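Local coordinates for fucolectin-related protein (Streptococcus pneumoniae, PDB 2J22), which probably binds fucose in blood group antigens, serving as a carbohydrate-binding module of a pneumococcal virulence factor, at residues N14-K19 / V142-Y147. Residues are numbered along the deposited sequence; the frame is centred on the assembly and turned at random.
Sequences NIALTK and VEVYTY
N14 and Y145 pair as antiparallel, non-hydrogen-bonded neighbours where the short N-terminal strand 13-14 meets the last strand, 139-146; beside this pair the side-chain OD1 of N14, in place of a backbone carbonyl, accepts a hydrogen bond from V144 N (2.9 Å). CG anti to the backbone N (chi1 -176°) lays the N14 side chain along strand 139-146. The same OD1 accepts A16 N at 3.2 Å, closing an Asx turn; the two donors lie out of the amide plane, on opposite faces. ND2 rests 3.4 Å from E143 CG, the carboxylate turned 56° from the amide, and a water accepts from ND2 and donates to V142 O. At the other end of the side chain, N14 CB lies obliquely by the Y145 ring, 3.8 Å from CE1, while Y145 OH donates to E143 OE1 (2.7 Å) from above the carboxylate plane. I15 N gives V144 O a weak, bent bond. The chain of I15 crosses T146 at about a right angle, CD1 reaching T146 CG2 at 3.5 Å, and A16 CB packs by V144 CG2. A type II turn, A16 to K19, then leads toward strand 20-23 of the other sheet of this galactose-binding-like beta sandwich, K19 NZ folded back onto I15 O. With OD1 bonded from both faces of the amide plane and ND2 held by water, the amide's rotation is probably fixed.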
loop_
_atom_site.group_PDB
_atom_site.type_symbol
_atom_site.label_atom_id
_atom_site.label_comp_id
_atom_site.label_asym_id
_atom_site.label_seq_id
_atom_site.Cartn_x
_atom_site.Cartn_y
_atom_site.Cartn_z
ATOM N N ASN A 14 6.067 -13.250 1.974
ATOM C CA ASN A 14 5.585 -11.853 2.114
ATOM C C ASN A 14 6.521 -11.095 3.003
ATOM O O ASN A 14 6.402 -11.096 4.243
ATOM C CB ASN A 14 4.167 -11.819 2.660
ATOM C CG ASN A 14 3.614 -10.438 2.719
ATOM O OD1 ASN A 14 4.210 -9.500 2.185
ATOM N ND2 ASN A 14 2.520 -10.279 3.438
ATOM N N ILE A 15 7.521 -10.473 2.406
ATOM C CA ILE A 15 8.450 -9.740 3.271
ATOM C C ILE A 15 7.936 -8.396 3.749
ATOM O O ILE A 15 8.608 -7.754 4.557
ATOM C CB ILE A 15 9.805 -9.537 2.580
ATOM C CG1 ILE A 15 9.593 -8.749 1.285
ATOM C CG2 ILE A 15 10.492 -10.885 2.402
ATOM C CD1 ILE A 15 10.896 -7.966 0.864
ATOM N N ALA A 16 6.755 -7.957 3.314
ATOM C CA ALA A 16 6.169 -6.724 3.908
ATOM C C ALA A 16 5.980 -6.792 5.427
ATOM O O ALA A 16 6.055 -5.757 6.129
ATOM C CB ALA A 16 4.811 -6.383 3.231
ATOM N N LEU A 17 5.630 -7.982 5.922
ATOM C CA LEU A 17 5.225 -8.151 7.320
ATOM C C LEU A 17 6.159 -7.459 8.318
ATOM O O LEU A 17 7.366 -7.769 8.398
ATOM C CB LEU A 17 5.070 -9.630 7.678
ATOM C CG LEU A 17 4.001 -10.319 6.820
ATOM C CD1 LEU A 17 4.105 -11.858 6.877
ATOM C CD2 LEU A 17 2.642 -9.829 7.302
ATOM N N THR A 18 5.589 -6.492 9.034
ATOM C CA THR A 18 6.272 -5.749 10.112
ATOM C C THR A 18 7.442 -4.859 9.653
ATOM O O THR A 18 8.166 -4.297 10.494
ATOM C CB THR A 18 6.755 -6.699 11.242
ATOM O OG1 THR A 18 8.022 -7.265 10.855
ATOM C CG2 THR A 18 5.853 -7.901 11.406
ATOM N N LYS A 19 7.620 -4.706 8.335
ATOM C CA LYS A 19 8.569 -3.702 7.832
ATOM C C LYS A 19 8.161 -2.347 8.352
ATOM O O LYS A 19 7.032 -2.174 8.832
ATOM C CB LYS A 19 8.586 -3.671 6.310
ATOM C CG LYS A 19 9.215 -4.912 5.703
ATOM C CD LYS A 19 10.696 -4.957 6.040
ATOM C CE LYS A 19 11.395 -6.127 5.320
ATOM N NZ LYS A 19 11.021 -7.461 5.900
ATOM N N VAL A 142 -1.127 -4.516 2.388
ATOM C CA VAL A 142 -0.235 -4.407 1.206
ATOM C C VAL A 142 0.782 -5.540 1.390
ATOM O O VAL A 142 1.501 -5.573 2.342
ATOM C CB VAL A 142 0.514 -3.007 1.138
ATOM C CG1 VAL A 142 1.572 -2.953 0.000
ATOM C CG2 VAL A 142 -0.469 -1.812 1.053
ATOM N N GLU A 143 0.797 -6.505 0.514
ATOM C CA GLU A 143 1.737 -7.617 0.599
ATOM C C GLU A 143 2.795 -7.521 -0.515
ATOM O O GLU A 143 2.474 -7.264 -1.685
ATOM C CB GLU A 143 0.947 -8.926 0.503
ATOM C CG GLU A 143 -0.130 -9.053 1.604
ATOM C CD GLU A 143 -0.912 -10.347 1.504
ATOM O OE1 GLU A 143 -0.921 -10.911 0.413
ATOM O OE2 GLU A 143 -1.462 -10.806 2.531
ATOM N N VAL A 144 4.045 -7.742 -0.131
ATOM C CA VAL A 144 5.195 -7.656 -1.052
ATOM C C VAL A 144 5.984 -8.993 -1.005
ATOM O O VAL A 144 6.641 -9.320 -0.013
ATOM C CB VAL A 144 6.142 -6.489 -0.737
ATOM C CG1 VAL A 144 7.311 -6.401 -1.770
ATOM C CG2 VAL A 144 5.376 -5.116 -0.633
ATOM N N TYR A 145 5.892 -9.735 -2.098
ATOM C CA TYR A 145 6.431 -11.089 -2.259
ATOM C C TYR A 145 7.809 -11.120 -2.972
ATOM O O TYR A 145 7.987 -10.500 -4.034
ATOM C CB TYR A 145 5.434 -11.895 -3.083
ATOM C CG TYR A 145 4.184 -12.159 -2.278
ATOM C CD1 TYR A 145 4.143 -13.223 -1.381
ATOM C CD2 TYR A 145 3.060 -11.318 -2.375
ATOM C CE1 TYR A 145 3.004 -13.477 -0.593
ATOM C CE2 TYR A 145 1.892 -11.582 -1.609
ATOM C CZ TYR A 145 1.897 -12.644 -0.719
ATOM O OH TYR A 145 0.817 -12.907 0.105
ATOM N N THR A 146 8.762 -11.820 -2.368
ATOM C CA THR A 146 10.026 -12.128 -3.049
ATOM C C THR A 146 10.183 -13.644 -3.008
ATOM O O THR A 146 9.459 -14.329 -2.278
ATOM C CB THR A 146 11.268 -11.456 -2.348
ATOM O OG1 THR A 146 11.480 -12.077 -1.069
ATOM C CG2 THR A 146 11.014 -9.979 -2.041
ATOM N N TYR A 147 11.159 -14.148 -3.744
ATOM C CA TYR A 147 11.440 -15.580 -3.840
ATOM C C TYR A 147 11.424 -15.836 -5.331
ATOM O O TYR A 147 12.344 -15.422 -6.049
HETATM O O HOH W 1 1.637 -7.545 4.565
#